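Local coordinates for protein NtrC family transcriptional regulator (Clostridium acetobutylicum ATCC 824, PDB 2Q5C) that is the N-terminal, PrpR_N-type part of a probable NtrC-family transcriptional regulator, which as a whole is thought to bind ATP and specific DNA sequences, at residues Asn18-Leu23 against Pro31-Ala36; Lys43-Leu48 against Asp63-Ser68. All coordinates share one frame; numbering follows the deposited sequence.

Interaction 1 (Asn18-Leu23 against Pro31-Ala36); sequences NLFPKL and PITKTA. With SO4 (sulfate ion), chain F; SO4 (sulfate ion), chain D.
Two torsions bring the Phe20 ring and the Thr33 methyl together across this contact: chi1 of -174° on Phe20 swings its ring away from the backbone N and off the helix toward the strand, while chi1 of 58° on Thr33 leaves CG2 beside its own backbone N, where it meets that ring. The contact belongs to a beta-alpha-beta unit, strand 6-11, helix 14-27 and strand 30-35, with the helix running antiparallel to the strand it packs on. Phe20 does most of the touching. Its CD2 lies 3.7 Å from Thr33 CG2, the two side chains passing one another and pointing opposite ways, and 3.9 Å from Pro31 CB. The neighbouring ring atom, Phe20 CE2, sits 3.6 Å from the carbonyl oxygen Ile32 O; all three partners come in obliquely. Behind this, the buried ring also packs on Ile7 and Leu9 of strand 6-11 and meets Phe29, the two rings at a slant, so it fills the layer between helix and sheet.

At the outer margin the contact is proline on proline: Pro21 CB rests 4.1 Å from Pro31 CG, and Ala24 of the same helix also touches Pro31. No hydrogen bond joins the two segments; van der Waals packing carries the contact.

Farther along the chain the chemistry turns polar, and two sulfates, probably from the crystallisation liquor, bind there. Lys34, bent partway along its side chain, reaches out so that its NZ is hydrogen-bonded to O3 of the chain D sulfate (2.9 Å). The chain F sulfate is held by a backbone N-H, Thr35 N donating to its O1 over 2.9 Å in a nearly straight bond, 174° at the hydrogen.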
loop_
_atom_site.group_PDB
_atom_site.type_symbol
_atom_site.label_atom_id
_atom_site.label_comp_id
_atom_site.label_asym_id
_atom_site.label_seq_id
_atom_site.Cartn_x
_atom_site.Cartn_y
_atom_site.Cartn_z
ATOM N N ASN A 18 -11.247 5.447 -6.462
ATOM C CA ASN A 18 -12.259 5.765 -7.466
ATOM C C ASN A 18 -12.647 4.578 -8.352
ATOM O O ASN A 18 -13.765 4.509 -8.866
ATOM C CB ASN A 18 -11.820 6.943 -8.335
ATOM C CG ASN A 18 -11.636 8.218 -7.545
ATOM O OD1 ASN A 18 -10.662 8.950 -7.754
ATOM N ND2 ASN A 18 -12.571 8.502 -6.641
ATOM N N LEU A 19 -11.728 3.637 -8.538
ATOM C CA LEU A 19 -12.031 2.443 -9.305
ATOM C C LEU A 19 -12.970 1.468 -8.543
ATOM O O LEU A 19 -13.815 0.794 -9.130
ATOM C CB LEU A 19 -10.724 1.731 -9.663
ATOM C CG LEU A 19 -10.827 0.378 -10.369
ATOM C CD1 LEU A 19 -11.564 0.509 -11.732
ATOM C CD2 LEU A 19 -9.430 -0.181 -10.576
ATOM N N PHE A 20 -12.783 1.396 -7.225
ATOM C CA PHE A 20 -13.432 0.346 -6.450
ATOM C C PHE A 20 -14.971 0.317 -6.613
ATOM O O PHE A 20 -15.542 -0.752 -6.816
ATOM C CB PHE A 20 -12.974 0.492 -4.994
ATOM C CG PHE A 20 -13.428 -0.606 -4.049
ATOM C CD1 PHE A 20 -12.915 -1.891 -4.173
ATOM C CD2 PHE A 20 -14.294 -0.337 -2.986
ATOM C CE1 PHE A 20 -13.306 -2.902 -3.280
ATOM C CE2 PHE A 20 -14.670 -1.356 -2.084
ATOM C CZ PHE A 20 -14.163 -2.609 -2.244
ATOM N N PRO A 21 -15.662 1.474 -6.523
ATOM C CA PRO A 21 -17.113 1.406 -6.727
ATOM C C PRO A 21 -17.539 0.954 -8.119
ATOM O O PRO A 21 -18.645 0.434 -8.277
ATOM C CB PRO A 21 -17.598 2.848 -6.486
ATOM C CG PRO A 21 -16.480 3.560 -5.902
ATOM C CD PRO A 21 -15.212 2.818 -6.119
ATOM N N LYS A 22 -16.684 1.171 -9.120
ATOM C CA LYS A 22 -16.984 0.691 -10.470
ATOM C C LYS A 22 -16.911 -0.808 -10.516
ATOM O O LYS A 22 -17.774 -1.466 -11.122
ATOM C CB LYS A 22 -16.048 1.304 -11.511
ATOM C CG LYS A 22 -16.094 2.813 -11.517
ATOM C CD LYS A 22 -15.011 3.367 -12.431
ATOM C CE LYS A 22 -14.874 4.870 -12.255
ATOM N NZ LYS A 22 -13.826 5.407 -13.155
ATOM N N LEU A 23 -15.910 -1.366 -9.836
ATOM C CA LEU A 23 -15.801 -2.821 -9.776
ATOM C C LEU A 23 -16.921 -3.432 -8.955
ATOM O O LEU A 23 -17.378 -4.540 -9.240
ATOM C CB LEU A 23 -14.433 -3.256 -9.268
ATOM C CG LEU A 23 -13.223 -2.750 -10.063
ATOM C CD1 LEU A 23 -11.918 -3.212 -9.450
ATOM C CD2 LEU A 23 -13.313 -3.226 -11.512
ATOM N N PRO A 31 -19.908 -1.103 -2.115
ATOM C CA PRO A 31 -18.579 -0.624 -1.755
ATOM C C PRO A 31 -18.605 0.374 -0.624
ATOM O O PRO A 31 -19.505 1.226 -0.534
ATOM C CB PRO A 31 -18.128 0.099 -3.020
ATOM C CG PRO A 31 -19.428 0.682 -3.593
ATOM C CD PRO A 31 -20.505 -0.300 -3.217
ATOM N N ILE A 32 -17.582 0.309 0.213
ATOM C CA ILE A 32 -17.296 1.322 1.212
ATOM C C ILE A 32 -15.858 1.718 0.944
ATOM O O ILE A 32 -15.015 0.836 0.773
ATOM C CB ILE A 32 -17.449 0.783 2.660
ATOM C CG1 ILE A 32 -18.915 0.397 2.935
ATOM C CG2 ILE A 32 -17.012 1.842 3.655
ATOM C CD1 ILE A 32 -19.320 -1.036 2.543
ATOM N N THR A 33 -15.554 2.999 0.848
ATOM C CA THR A 33 -14.161 3.450 0.704
ATOM C C THR A 33 -13.811 4.400 1.831
ATOM O O THR A 33 -14.649 5.220 2.240
ATOM C CB THR A 33 -13.886 4.124 -0.644
ATOM O OG1 THR A 33 -14.767 5.241 -0.787
ATOM C CG2 THR A 33 -14.100 3.166 -1.802
ATOM N N LYS A 34 -12.597 4.268 2.358
ATOM C CA LYS A 34 -12.115 5.145 3.425
ATOM C C LYS A 34 -10.661 5.455 3.151
ATOM O O LYS A 34 -9.880 4.588 2.740
ATOM C CB LYS A 34 -12.237 4.491 4.816
ATOM C CG LYS A 34 -13.667 4.060 5.185
ATOM C CD LYS A 34 -14.573 5.271 5.519
ATOM C CE LYS A 34 -15.981 4.810 5.880
ATOM N NZ LYS A 34 -17.002 5.928 5.908
ATOM N N THR A 35 -10.277 6.706 3.387
ATOM C CA THR A 35 -8.937 7.149 3.100
ATOM C C THR A 35 -8.139 7.140 4.385
ATOM O O THR A 35 -8.363 7.989 5.275
ATOM C CB THR A 35 -8.973 8.574 2.480
ATOM O OG1 THR A 35 -9.745 8.520 1.276
ATOM C CG2 THR A 35 -7.563 9.079 2.160
ATOM N N ALA A 36 -7.238 6.171 4.504
ATOM C CA ALA A 36 -6.461 6.027 5.740
ATOM C C ALA A 36 -5.333 5.041 5.551
ATOM O O ALA A 36 -5.351 4.256 4.612
ATOM C CB ALA A 36 -7.381 5.534 6.876
HETATM S S SO4 F . -12.982 9.236 3.597
HETATM O O1 SO4 F . -12.271 8.438 4.597
HETATM O O2 SO4 F . -12.641 10.648 3.774
HETATM O O3 SO4 F . -12.589 8.847 2.246
HETATM O O4 SO4 F . -14.424 9.048 3.784
HETATM S S SO4 D . -19.404 4.795 8.649
HETATM O O1 SO4 D . -18.150 5.291 9.224
HETATM O O2 SO4 D . -20.435 5.795 8.928
HETATM O O3 SO4 D . -19.239 4.606 7.224
HETATM O O4 SO4 D . -19.762 3.513 9.268
#

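Interaction 2 (Lys43-Leu48 against Asp63-Ser68). With SO4 (sulfate ion), chain E.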
loop_
_atom_site.group_PDB
_atom_site.type_symbol
_atom_site.label_atom_id
_atom_site.label_comp_id
_atom_site.label_asym_id
_atom_site.label_seq_id
_atom_site.Cartn_x
_atom_site.Cartn_y
_atom_site.Cartn_z
ATOM N N LYS A 43 -8.131 1.589 13.177
ATOM C CA LYS A 43 -9.262 2.102 13.973
ATOM C C LYS A 43 -10.545 2.178 13.132
ATOM O O LYS A 43 -11.637 1.800 13.565
ATOM C CB LYS A 43 -8.929 3.462 14.584
ATOM C CG LYS A 43 -10.103 4.040 15.383
ATOM C CD LYS A 43 -9.701 5.302 16.107
ATOM C CE LYS A 43 -10.887 5.870 16.919
ATOM N NZ LYS A 43 -10.422 7.034 17.777
ATOM N N ILE A 44 -10.416 2.651 11.899
ATOM C CA ILE A 44 -11.572 2.715 11.000
ATOM C C ILE A 44 -12.063 1.296 10.667
ATOM O O ILE A 44 -13.281 1.034 10.694
ATOM C CB ILE A 44 -11.202 3.501 9.726
ATOM C CG1 ILE A 44 -11.012 4.979 10.050
ATOM C CG2 ILE A 44 -12.269 3.319 8.632
ATOM C CD1 ILE A 44 -10.216 5.735 8.969
ATOM N N ALA A 45 -11.149 0.369 10.381
ATOM C CA ALA A 45 -11.520 -1.022 10.130
ATOM C C ALA A 45 -12.237 -1.646 11.335
ATOM O O ALA A 45 -13.254 -2.322 11.172
ATOM C CB ALA A 45 -10.314 -1.831 9.771
ATOM N N PHE A 46 -11.715 -1.390 12.519
ATOM C CA PHE A 46 -12.317 -1.930 13.728
ATOM C C PHE A 46 -13.751 -1.413 13.856
ATOM O O PHE A 46 -14.670 -2.169 14.189
ATOM C CB PHE A 46 -11.476 -1.539 14.948
ATOM C CG PHE A 46 -11.929 -2.197 16.205
ATOM C CD1 PHE A 46 -11.362 -3.402 16.592
ATOM C CD2 PHE A 46 -12.965 -1.642 16.957
ATOM C CE1 PHE A 46 -11.812 -4.050 17.781
ATOM C CE2 PHE A 46 -13.426 -2.272 18.126
ATOM C CZ PHE A 46 -12.852 -3.479 18.517
ATOM N N GLY A 47 -13.947 -0.140 13.542
ATOM C CA GLY A 47 -15.285 0.490 13.653
ATOM C C GLY A 47 -16.264 -0.056 12.627
ATOM O O GLY A 47 -17.468 -0.041 12.851
ATOM N N LEU A 48 -15.749 -0.532 11.494
ATOM C CA LEU A 48 -16.578 -1.054 10.398
ATOM C C LEU A 48 -16.852 -2.543 10.454
ATOM O O LEU A 48 -17.692 -3.065 9.709
ATOM C CB LEU A 48 -15.863 -0.807 9.067
ATOM C CG LEU A 48 -15.946 0.600 8.493
ATOM C CD1 LEU A 48 -14.979 0.702 7.340
ATOM C CD2 LEU A 48 -17.363 0.864 8.016
ATOM N N ASP A 63 -1.465 -5.324 7.372
ATOM C CA ASP A 63 -0.951 -5.980 8.570
ATOM C C ASP A 63 -1.594 -5.385 9.828
ATOM O O ASP A 63 -2.028 -6.116 10.731
ATOM C CB ASP A 63 0.569 -5.814 8.598
ATOM C CG ASP A 63 1.240 -6.683 9.636
ATOM O OD1 ASP A 63 0.763 -7.810 9.884
ATOM O OD2 ASP A 63 2.262 -6.238 10.178
ATOM N N TYR A 64 -1.685 -4.062 9.892
ATOM C CA TYR A 64 -2.353 -3.383 11.010
ATOM C C TYR A 64 -3.818 -3.785 11.115
ATOM O O TYR A 64 -4.342 -4.009 12.207
ATOM C CB TYR A 64 -2.208 -1.861 10.867
ATOM C CG TYR A 64 -0.867 -1.357 11.379
ATOM C CD1 TYR A 64 0.274 -1.420 10.599
ATOM C CD2 TYR A 64 -0.769 -0.847 12.667
ATOM C CE1 TYR A 64 1.519 -1.002 11.114
ATOM C CE2 TYR A 64 0.444 -0.405 13.181
ATOM C CZ TYR A 64 1.570 -0.479 12.375
ATOM O OH TYR A 64 2.761 -0.067 12.922
ATOM N N ILE A 65 -4.474 -3.889 9.966
ATOM C CA ILE A 65 -5.882 -4.284 9.971
ATOM C C ILE A 65 -6.049 -5.747 10.357
ATOM O O ILE A 65 -6.919 -6.054 11.185
ATOM C CB ILE A 65 -6.515 -3.968 8.600
ATOM C CG1 ILE A 65 -6.606 -2.454 8.458
ATOM C CG2 ILE A 65 -7.932 -4.588 8.474
ATOM C CD1 ILE A 65 -7.063 -1.953 7.091
ATOM N N LYS A 66 -5.248 -6.636 9.789
ATOM C CA LYS A 66 -5.457 -8.056 10.048
ATOM C C LYS A 66 -5.309 -8.367 11.533
ATOM O O LYS A 66 -6.050 -9.200 12.045
ATOM C CB LYS A 66 -4.494 -8.910 9.247
ATOM C CG LYS A 66 -4.769 -10.420 9.381
ATOM C CD LYS A 66 -3.836 -11.234 8.491
ATOM C CE LYS A 66 -4.491 -12.547 8.054
ATOM N NZ LYS A 66 -5.520 -12.311 6.984
ATOM N N LYS A 67 -4.393 -7.687 12.206
ATOM C CA LYS A 67 -4.124 -7.975 13.627
ATOM C C LYS A 67 -5.183 -7.401 14.548
ATOM O O LYS A 67 -5.172 -7.688 15.749
ATOM C CB LYS A 67 -2.737 -7.477 14.048
ATOM C CG LYS A 67 -1.610 -8.180 13.319
ATOM C CD LYS A 67 -0.263 -7.886 13.956
ATOM C CE LYS A 67 0.897 -8.159 13.011
ATOM N NZ LYS A 67 0.777 -9.463 12.310
ATOM N N SER A 68 -6.099 -6.588 14.025
ATOM C CA SER A 68 -7.074 -5.953 14.917
ATOM C C SER A 68 -8.557 -6.203 14.621
ATOM O O SER A 68 -9.419 -5.769 15.395
ATOM C CB SER A 68 -6.786 -4.463 15.076
ATOM O OG SER A 68 -6.622 -3.843 13.833
HETATM S S SO4 E . 3.162 1.046 16.144
HETATM O O1 SO4 E . 3.888 0.773 17.384
HETATM O O2 SO4 E . 1.925 1.783 16.394
HETATM O O3 SO4 E . 4.051 1.859 15.318
HETATM O O4 SO4 E . 2.836 -0.227 15.510
#
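Ala45 and Ile65 make the tight part of this helix-to-helix contact, with Ala45 CB 3.9 Å from Ile65 CG2 and 4.0 Å from Ile65 CG1. The small methyl sits against both branches at the base of the isoleucine, and the helices 38-48 and 59-66 come close here, Ala45 CA to Ile65 CA being 6.5 Å. Both residues are buried, and both also lean on Ile10 and Ile55 of the first parallel sheet, made of strands 30-35, 6-11, 54-58 and 73-76, so the pair wedges the two helices onto one sheet face.

Toward solvent the contact thins out. The exposed Phe46 turns its edge to Ser68: Phe46 CD1 lies 3.3 Å from Ser68 O, which sits in the plane of the ring. Ser68 itself folds back, its OG donating to Tyr64 O at 2.8 Å, 18° out of the carbonyl plane. Tyr64 OH, meanwhile, donates to a sulfate, probably a crystallisation additive.

With no hydrogen bond between the segments, cohesion rests on apolar burial at Ala45 and Ile65, while the ring edge of Phe46, slightly positive, probably gains a weak electrostatic attraction from the carbonyl oxygen.

From the N terminus, the chain runs through strand 6-11 into helix 14-27, and interaction 1 closes the short loop back onto strand 30-35, at the edge of the first parallel sheet (strands 30-35, 6-11, 54-58 and 73-76). Helix 38-48 follows directly, and interaction 2 then closes a longer loop through strand 54-58 to helix 59-66. The two loops stand in series, neither nested nor crossed, their centres about 17 Å apart. They meet where strand 30-35 and the turn after it pack on helix 38-48, Ala36 CB lying 3.5 Å from Ile44 CD1. Interaction 1 thus binds helix 14-27 to the sheet, and interaction 2 joins the next two helices on its opposite face.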